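Local coordinates for protein citrate synthase (Pyrobaculum aerophilum, PDB 2IBP) that probably catalyses the condensation of oxaloacetate with acetyl-CoA and water to citrate and CoA, the entry step of the tricarboxylic acid cycle, at residues A[250-262]-A[346-360]. Numbering follows the deposited sequence. Where two conformers were deposited one is given.
With ACT (acetate ion), chain C.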
ATOM      1  N   GLY A 250       9.092   4.975 -11.239  1.00 16.82           N
ATOM      2  CA  GLY A 250       9.553   4.296 -12.446  1.00 18.52           C
ATOM      3  C   GLY A 250       9.143   5.031 -13.695  1.00 23.69           C
ATOM      4  O   GLY A 250       8.429   6.027 -13.626  1.00 20.01           O
ATOM      5  N   GLY A 251       9.582   4.523 -14.843  1.00 19.05           N
ATOM      6  CA  GLY A 251       9.270   5.151 -16.121  1.00 20.37           C
ATOM      7  C   GLY A 251      10.507   5.670 -16.827  1.00 18.02           C
ATOM      8  O   GLY A 251      10.506   5.832 -18.042  1.00 14.38           O
ATOM      9  N   ALA A 252      11.587   5.863 -16.076  1.00 16.15           N
ATOM     10  CA  ALA A 252      12.813   6.415 -16.627  1.00 17.97           C
ATOM     11  C   ALA A 252      13.410   5.561 -17.750  1.00 13.38           C
ATOM     12  O   ALA A 252      13.882   6.099 -18.758  1.00 12.34           O
ATOM     13  CB  ALA A 252      13.843   6.638 -15.516  1.00 18.79           C
ATOM     14  N   ASN A 253      13.393   4.238 -17.604  1.00 11.05           N
ATOM     15  CA  ASN A 253      13.995   3.416 -18.652  1.00 10.23           C
ATOM     16  C   ASN A 253      13.186   3.457 -19.942  1.00 14.80           C
ATOM     17  O   ASN A 253      13.754   3.439 -21.028  1.00 13.19           O
ATOM     18  CB  ASN A 253      14.401   1.999 -18.193  1.00 13.59           C
ATOM     19  CG  ASN A 253      13.223   1.081 -17.911  1.00 13.33           C
ATOM     20  OD1 ASN A 253      12.071   1.514 -17.790  1.00 12.84           O
ATOM     21  ND2 ASN A 253      13.519  -0.211 -17.792  1.00 16.07           N
ATOM     22  N   GLU A 254      11.870   3.603 -19.812  1.00  8.60           N
ATOM     23  CA  GLU A 254      11.000   3.782 -20.960  1.00  9.00           C
ATOM     24  C   GLU A 254      11.260   5.158 -21.584  1.00 10.98           C
ATOM     25  O   GLU A 254      11.409   5.278 -22.793  1.00 10.70           O
ATOM     26  CB  GLU A 254       9.519   3.699 -20.557  1.00 10.46           C
ATOM     27  CG  GLU A 254       8.591   4.286 -21.618  1.00 11.77           C
ATOM     28  CD  GLU A 254       7.116   4.299 -21.234  1.00 20.49           C
ATOM     29  OE1 GLU A 254       6.749   3.705 -20.200  1.00 17.26           O
ATOM     30  OE2 GLU A 254       6.316   4.914 -21.982  1.00 17.73           O
ATOM     31  N   MET A 255      11.320   6.196 -20.749  1.00 10.78           N
ATOM     32  CA  MET A 255      11.515   7.546 -21.269  0.50 12.26           C
ATOM     33  C   MET A 255      12.873   7.703 -21.933  1.00 10.50           C
ATOM     34  O   MET A 255      12.994   8.432 -22.932  1.00 12.35           O
ATOM     35  CB  MET A 255      11.287   8.593 -20.183  0.50 15.22           C
ATOM     36  CG  MET A 255       9.861   8.570 -19.605  0.50 14.79           C
ATOM     37  SD  MET A 255       8.563   8.464 -20.859  0.50 22.77           S
ATOM     38  CE  MET A 255       8.994   9.829 -21.940  0.50 22.01           C
ATOM     39  N   ALA A 256      13.890   7.021 -21.402  1.00 10.08           N
ATOM     40  CA  ALA A 256      15.225   7.066 -22.013  1.00  9.30           C
ATOM     41  C   ALA A 256      15.124   6.556 -23.450  1.00  7.47           C
ATOM     42  O   ALA A 256      15.621   7.192 -24.378  1.00 11.10           O
ATOM     43  CB  ALA A 256      16.216   6.221 -21.218  1.00 12.24           C
ATOM     44  N   VAL A 257      14.466   5.409 -23.636  1.00  8.36           N
ATOM     45  CA  VAL A 257      14.295   4.826 -24.971  1.00  9.33           C
ATOM     46  C   VAL A 257      13.498   5.726 -25.905  1.00  7.18           C
ATOM     47  O   VAL A 257      13.911   5.961 -27.035  1.00 11.14           O
ATOM     48  CB  VAL A 257      13.702   3.406 -24.917  1.00 12.05           C
ATOM     49  CG1 VAL A 257      13.235   2.949 -26.296  1.00  9.33           C
ATOM     50  CG2 VAL A 257      14.741   2.447 -24.346  1.00 14.91           C
ATOM     51  N   ARG A 258      12.366   6.242 -25.440  1.00  8.64           N
ATOM     52  CA  ARG A 258      11.600   7.176 -26.259  1.00  7.80           C
ATOM     53  C   ARG A 258      12.465   8.375 -26.655  1.00  9.34           C
ATOM     54  O   ARG A 258      12.347   8.879 -27.754  1.00 11.47           O
ATOM     55  CB  ARG A 258      10.375   7.674 -25.504  1.00 11.56           C
ATOM     56  CG  ARG A 258       9.329   6.616 -25.273  1.00 11.60           C
ATOM     57  CD  ARG A 258       8.141   7.224 -24.580  1.00 17.25           C
ATOM     58  NE  ARG A 258       7.071   6.269 -24.362  1.00 17.47           N
ATOM     59  CZ  ARG A 258       6.123   5.983 -25.246  1.00 21.93           C
ATOM     60  NH1 ARG A 258       6.145   6.522 -26.459  1.00 24.71           N
ATOM     61  NH2 ARG A 258       5.156   5.135 -24.919  1.00 24.60           N
ATOM     62  N   ASN A 259      13.295   8.857 -25.733  1.00 10.34           N
ATOM     63  CA  ASN A 259      14.187   9.971 -26.016  0.50  2.00           C
ATOM     64  C   ASN A 259      15.213   9.610 -27.061  1.00 11.43           C
ATOM     65  O   ASN A 259      15.516  10.427 -27.941  1.00 12.92           O
ATOM     66  CB  ASN A 259      14.901  10.458 -24.765  0.50  5.25           C
ATOM     67  CG  ASN A 259      13.992  11.245 -23.841  0.50  7.18           C
ATOM     68  OD1 ASN A 259      12.860  11.582 -24.195  0.50  9.97           O
ATOM     69  ND2 ASN A 259      14.529  11.632 -22.690  0.50 11.83           N
ATOM     70  N   TYR A 260      15.799   8.417 -26.953  1.00  9.41           N
ATOM     71  CA  TYR A 260      16.786   7.995 -27.940  1.00 10.27           C
ATOM     72  C   TYR A 260      16.118   7.931 -29.309  1.00 10.96           C
ATOM     73  O   TYR A 260      16.719   8.321 -30.304  1.00 12.92           O
ATOM     74  CB  TYR A 260      17.438   6.640 -27.608  1.00 11.15           C
ATOM     75  CG  TYR A 260      18.130   6.582 -26.262  1.00  6.18           C
ATOM     76  CD1 TYR A 260      18.915   7.634 -25.810  1.00  8.11           C
ATOM     77  CD2 TYR A 260      18.098   5.413 -25.493  1.00  8.54           C
ATOM     78  CE1 TYR A 260      19.586   7.564 -24.585  1.00  9.36           C
ATOM     79  CE2 TYR A 260      18.747   5.344 -24.260  1.00 10.19           C
ATOM     80  CZ  TYR A 260      19.482   6.419 -23.818  1.00  8.06           C
ATOM     81  OH  TYR A 260      20.112   6.377 -22.595  1.00 11.32           O
ATOM     82  N   LEU A 261      14.881   7.441 -29.358  1.00 11.62           N
ATOM     83  CA  LEU A 261      14.165   7.360 -30.633  1.00 11.30           C
ATOM     84  C   LEU A 261      13.962   8.746 -31.231  1.00 14.64           C
ATOM     85  O   LEU A 261      14.089   8.932 -32.445  1.00 15.65           O
ATOM     86  CB  LEU A 261      12.825   6.652 -30.468  1.00 16.64           C
ATOM     87  CG  LEU A 261      12.930   5.149 -30.209  1.00 15.24           C
ATOM     88  CD1 LEU A 261      11.576   4.598 -29.768  1.00 14.29           C
ATOM     89  CD2 LEU A 261      13.473   4.393 -31.438  1.00 13.62           C
ATOM     90  N   GLU A 262      13.639   9.716 -30.386  1.00 11.60           N
ATOM     91  CA  GLU A 262      13.407  11.091 -30.848  1.00 14.56           C
ATOM     92  C   GLU A 262      14.709  11.732 -31.318  1.00 16.45           C
ATOM     93  O   GLU A 262      14.750  12.376 -32.368  1.00 15.63           O
ATOM     94  CB  GLU A 262      12.789  11.927 -29.733  1.00 18.10           C
ATOM     95  CG  GLU A 262      12.411  13.341 -30.157  1.00 28.11           C
ATOM     96  CD  GLU A 262      11.731  14.122 -29.043  1.00 44.41           C
ATOM     97  OE1 GLU A 262      11.704  13.629 -27.891  1.00 57.12           O
ATOM     98  OE2 GLU A 262      11.218  15.230 -29.320  1.00 59.45           O
ATOM     99  N   ASP A 346      18.814   2.832 -15.614  1.00 10.44           N
ATOM    100  CA  ASP A 346      17.712   3.256 -16.486  1.00 11.35           C
ATOM    101  C   ASP A 346      18.207   3.804 -17.834  1.00 10.42           C
ATOM    102  O   ASP A 346      17.461   3.868 -18.806  1.00 12.71           O
ATOM    103  CB  ASP A 346      16.860   4.313 -15.788  1.00 14.30           C
ATOM    104  CG  ASP A 346      16.217   3.800 -14.518  1.00 27.24           C
ATOM    105  OD1 ASP A 346      15.963   2.574 -14.424  1.00 22.57           O
ATOM    106  OD2 ASP A 346      15.967   4.630 -13.614  1.00 19.35           O
ATOM    107  N   PHE A 347      19.457   4.253 -17.860  1.00  8.06           N
ATOM    108  CA  PHE A 347      20.049   4.788 -19.077  1.00  7.12           C
ATOM    109  C   PHE A 347      20.109   3.727 -20.167  1.00  9.74           C
ATOM    110  O   PHE A 347      20.022   4.051 -21.365  1.00  9.74           O
ATOM    111  CB  PHE A 347      21.452   5.295 -18.752  1.00  7.64           C
ATOM    112  CG  PHE A 347      22.129   6.018 -19.877  1.00  9.19           C
ATOM    113  CD1 PHE A 347      22.065   7.395 -19.965  1.00 12.22           C
ATOM    114  CD2 PHE A 347      22.896   5.333 -20.797  1.00  8.16           C
ATOM    115  CE1 PHE A 347      22.719   8.056 -20.970  1.00 11.35           C
ATOM    116  CE2 PHE A 347      23.535   5.996 -21.804  1.00 11.31           C
ATOM    117  CZ  PHE A 347      23.452   7.360 -21.881  1.00  9.97           C
ATOM    118  N   TRP A 348      20.209   2.465 -19.755  1.00  8.50           N
ATOM    119  CA  TRP A 348      20.417   1.365 -20.670  1.00  8.26           C
ATOM    120  C   TRP A 348      19.327   0.317 -20.730  1.00  8.87           C
ATOM    121  O   TRP A 348      19.129  -0.290 -21.768  1.00 10.52           O
ATOM    122  CB  TRP A 348      21.673   0.574 -20.254  1.00  9.95           C
ATOM    123  CG  TRP A 348      22.938   1.313 -20.345  1.00 10.00           C
ATOM    124  CD1 TRP A 348      23.642   1.860 -19.328  1.00 10.17           C
ATOM    125  CD2 TRP A 348      23.632   1.658 -21.551  1.00  7.13           C
ATOM    126  NE1 TRP A 348      24.764   2.487 -19.812  1.00 11.25           N
ATOM    127  CE2 TRP A 348      24.777   2.389 -21.177  1.00  7.98           C
ATOM    128  CE3 TRP A 348      23.417   1.386 -22.904  1.00  8.71           C
ATOM    129  CZ2 TRP A 348      25.696   2.866 -22.109  1.00  8.92           C
ATOM    130  CZ3 TRP A 348      24.321   1.871 -23.825  1.00 11.13           C
ATOM    131  CH2 TRP A 348      25.447   2.602 -23.417  1.00  8.65           C
ATOM    132  N   SER A 349      18.658   0.069 -19.598  1.00  9.12           N
ATOM    133  CA  SER A 349      17.812  -1.118 -19.465  1.00 10.60           C
ATOM    134  C   SER A 349      16.574  -1.275 -20.330  1.00  8.70           C
ATOM    135  O   SER A 349      16.110  -2.394 -20.507  1.00 14.46           O
ATOM    136  CB  SER A 349      17.427  -1.330 -18.009  1.00  8.27           C
ATOM    137  OG  SER A 349      16.476  -0.378 -17.620  1.00  8.24           O
ATOM    138  N   GLY A 350      16.072  -0.189 -20.918  1.00  7.49           N
ATOM    139  CA  GLY A 350      14.910  -0.280 -21.792  1.00 10.42           C
ATOM    140  C   GLY A 350      15.236  -0.703 -23.207  1.00  8.22           C
ATOM    141  O   GLY A 350      14.360  -1.149 -23.948  1.00  8.90           O
ATOM    142  N   ILE A 351      16.513  -0.642 -23.565  1.00  9.12           N
ATOM    143  CA  ILE A 351      16.927  -0.926 -24.940  1.00  9.33           C
ATOM    144  C   ILE A 351      16.678  -2.371 -25.356  1.00  7.41           C
ATOM    145  O   ILE A 351      15.986  -2.646 -26.343  1.00  8.29           O
ATOM    146  CB  ILE A 351      18.385  -0.535 -25.156  1.00 10.35           C
ATOM    147  CG1 ILE A 351      18.551   0.990 -24.968  1.00  9.48           C
ATOM    148  CG2 ILE A 351      18.853  -1.005 -26.541  1.00 10.54           C
ATOM    149  CD1 ILE A 351      19.985   1.472 -24.999  1.00 13.74           C
ATOM    150  N   ALA A 352      17.170  -3.310 -24.561  1.00 10.27           N
ATOM    151  CA  ALA A 352      16.970  -4.711 -24.863  1.00 12.29           C
ATOM    152  C   ALA A 352      15.489  -5.060 -24.844  1.00  8.40           C
ATOM    153  O   ALA A 352      15.001  -5.705 -25.771  1.00 11.25           O
ATOM    154  CB  ALA A 352      17.749  -5.580 -23.886  1.00 13.65           C
ATOM    155  N   PHE A 353      14.750  -4.573 -23.836  1.00 10.90           N
ATOM    156  CA  PHE A 353      13.317  -4.877 -23.746  1.00  9.89           C
ATOM    157  C   PHE A 353      12.616  -4.418 -25.014  1.00  7.40           C
ATOM    158  O   PHE A 353      11.792  -5.124 -25.580  1.00 10.14           O
ATOM    159  CB  PHE A 353      12.615  -4.160 -22.591  1.00 11.18           C
ATOM    160  CG  PHE A 353      12.986  -4.633 -21.209  1.00 12.60           C
ATOM    161  CD1 PHE A 353      13.459  -5.900 -20.974  1.00 14.21           C
ATOM    162  CD2 PHE A 353      12.681  -3.829 -20.121  1.00 13.42           C
ATOM    163  CE1 PHE A 353      13.758  -6.309 -19.667  1.00 21.02           C
ATOM    164  CE2 PHE A 353      12.945  -4.238 -18.826  1.00 14.90           C
ATOM    165  CZ  PHE A 353      13.447  -5.487 -18.605  1.00 11.08           C
ATOM    166  N   TYR A 354      12.923  -3.191 -25.424  1.00  7.75           N
ATOM    167  CA  TYR A 354      12.313  -2.622 -26.615  1.00  9.22           C
ATOM    168  C   TYR A 354      12.565  -3.543 -27.812  1.00  7.55           C
ATOM    169  O   TYR A 354      11.653  -3.878 -28.555  1.00  8.89           O
ATOM    170  CB  TYR A 354      12.869  -1.216 -26.875  1.00  7.32           C
ATOM    171  CG  TYR A 354      12.342  -0.571 -28.140  1.00  9.04           C
ATOM    172  CD1 TYR A 354      11.238   0.263 -28.117  1.00 13.12           C
ATOM    173  CD2 TYR A 354      12.997  -0.766 -29.348  1.00 13.79           C
ATOM    174  CE1 TYR A 354      10.759   0.831 -29.273  1.00 14.23           C
ATOM    175  CE2 TYR A 354      12.554  -0.169 -30.496  1.00 15.60           C
ATOM    176  CZ  TYR A 354      11.438   0.614 -30.458  1.00 14.75           C
ATOM    177  OH  TYR A 354      11.007   1.184 -31.636  1.00 16.63           O
ATOM    178  N   TYR A 355      13.817  -3.944 -27.993  1.00  8.42           N
ATOM    179  CA  TYR A 355      14.179  -4.784 -29.122  1.00  9.17           C
ATOM    180  C   TYR A 355      13.594  -6.198 -29.033  1.00 12.93           C
ATOM    181  O   TYR A 355      13.328  -6.834 -30.072  1.00 14.31           O
ATOM    182  CB  TYR A 355      15.689  -4.817 -29.308  1.00 11.86           C
ATOM    183  CG  TYR A 355      16.288  -3.548 -29.885  1.00 11.36           C
ATOM    184  CD1 TYR A 355      15.661  -2.884 -30.920  1.00 12.22           C
ATOM    185  CD2 TYR A 355      17.568  -3.137 -29.531  1.00 10.78           C
ATOM    186  CE1 TYR A 355      16.228  -1.754 -31.510  1.00 14.08           C
ATOM    187  CE2 TYR A 355      18.172  -2.027 -30.147  1.00 10.06           C
ATOM    188  CZ  TYR A 355      17.490  -1.345 -31.132  1.00 13.88           C
ATOM    189  OH  TYR A 355      18.072  -0.261 -31.750  1.00 11.24           O
ATOM    190  N   MET A 356      13.391  -6.676 -27.806  1.00 11.48           N
ATOM    191  CA  MET A 356      12.770  -7.977 -27.565  1.00 12.05           C
ATOM    192  C   MET A 356      11.267  -7.982 -27.851  1.00 14.94           C
ATOM    193  O   MET A 356      10.629  -9.037 -27.837  1.00 15.00           O
ATOM    194  CB  MET A 356      12.993  -8.422 -26.124  1.00 11.04           C
ATOM    195  CG  MET A 356      14.426  -8.727 -25.776  1.00 14.07           C
ATOM    196  SD  MET A 356      14.468  -9.131 -24.025  1.00 26.51           S
ATOM    197  CE  MET A 356      16.225  -9.248 -23.715  1.00 23.14           C
ATOM    198  N   GLY A 357      10.690  -6.811 -28.084  1.00  9.40           N
ATOM    199  CA  GLY A 357       9.267  -6.708 -28.392  1.00 12.40           C
ATOM    200  C   GLY A 357       8.405  -6.571 -27.155  1.00 12.52           C
ATOM    201  O   GLY A 357       7.194  -6.757 -27.206  1.00 13.31           O
ATOM    202  N   ILE A 358       9.028  -6.245 -26.029  1.00 10.11           N
ATOM    203  CA  ILE A 358       8.270  -6.047 -24.795  1.00  9.73           C
ATOM    204  C   ILE A 358       7.722  -4.630 -24.847  1.00  8.39           C
ATOM    205  O   ILE A 358       8.488  -3.665 -25.006  1.00  9.59           O
ATOM    206  CB  ILE A 358       9.160  -6.193 -23.566  1.00  9.08           C
ATOM    207  CG1 ILE A 358       9.701  -7.637 -23.493  1.00 11.13           C
ATOM    208  CG2 ILE A 358       8.390  -5.773 -22.294  1.00  9.24           C
ATOM    209  CD1 ILE A 358      10.727  -7.862 -22.418  1.00 17.75           C
ATOM    210  N   PRO A 359       6.386  -4.492 -24.813  1.00  9.63           N
ATOM    211  CA  PRO A 359       5.818  -3.142 -24.854  1.00 10.11           C
ATOM    212  C   PRO A 359       6.250  -2.298 -23.650  1.00  9.76           C
ATOM    213  O   PRO A 359       6.476  -2.821 -22.560  1.00  9.14           O
ATOM    214  CB  PRO A 359       4.304  -3.387 -24.859  1.00  9.03           C
ATOM    215  CG  PRO A 359       4.149  -4.773 -25.306  1.00 10.19           C
ATOM    216  CD  PRO A 359       5.340  -5.516 -24.762  1.00 10.23           C
ATOM    217  N   TYR A 360       6.299  -0.987 -23.830  1.00  9.35           N
ATOM    218  CA  TYR A 360       6.741  -0.094 -22.772  1.00  7.69           C
ATOM    219  C   TYR A 360       5.985  -0.296 -21.464  1.00  8.48           C
ATOM    220  O   TYR A 360       6.576  -0.202 -20.376  1.00  7.84           O
ATOM    221  CB  TYR A 360       6.506   1.359 -23.172  1.00 10.62           C
ATOM    222  CG  TYR A 360       7.366   1.855 -24.299  1.00  9.24           C
ATOM    223  CD1 TYR A 360       8.748   1.843 -24.188  1.00 11.87           C
ATOM    224  CD2 TYR A 360       6.801   2.493 -25.387  1.00 12.38           C
ATOM    225  CE1 TYR A 360       9.552   2.381 -25.183  1.00 11.98           C
ATOM    226  CE2 TYR A 360       7.597   3.031 -26.393  1.00 13.52           C
ATOM    227  CZ  TYR A 360       8.966   2.979 -26.280  1.00 12.24           C
ATOM    228  OH  TYR A 360       9.768   3.500 -27.283  1.00 14.61           O
TER
HETATM  229  C   ACT C 902       6.169  -0.071 -27.447  1.00 30.14           C
HETATM  230  O   ACT C 902       5.390  -0.262 -26.477  1.00 18.87           O
HETATM  231  OXT ACT C 902       5.688   0.536 -28.434  1.00 28.98           O
HETATM  232  CH3 ACT C 902       7.602  -0.523 -27.432  1.00 23.16           C
HETATM  233  O   HOH W   1      16.552   2.620 -21.043  1.00 11.61           O
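Tyr260 OH donates a hydrogen bond to Phe347 O, 2.6 Å away, on a lone pair in the carbonyl plane. That same OH sits 3.2 Å above the centre of the Phe347 ring, so the tyrosine edge faces the phenylalanine in a T-shaped pair. Two helical turns back, Asn253 ND2 donates to Ser349 OG at 3.0 Å, nearly in its amide plane; chi1 of 70°, with CG between the backbone N and the carbonyl carbon, turns the amide to that hydroxyl. A water ties the backbones together, donating to Asn253 O and Asp346 O and accepting from Gly350 N. The backbones of the two segments come nearest at Asn253 CA and Asp346 CA, 4.3 Å apart, and Gly350, with no side chain, lets Val257 CG2 come to 3.4 Å from Gly350 C.

Farther along, Arg258 NE, at 2.8 Å, and NH2 both bond to Glu254 OE2, a side-on salt bridge. The guanidinium lies over one face of the Tyr360 ring, its plane tilted 33°, while an acetate methyl covers the opposite face; Tyr360 N donates to the acetate O at 2.9 Å. An alanine in place of Glu254 would probably leave the guanidinium without its carboxylate mate, free to swing off Tyr360.

Asp346, predicted to be catalytic along with nearby His289, has its CB beside Ala252 CB (3.8 Å). The segments of helices 252-263 and 349-356 cross at -73°, with helix 319-332 against Tyr260, Leu261 and Tyr354, and helix 363-382 against Asn253 and Phe353.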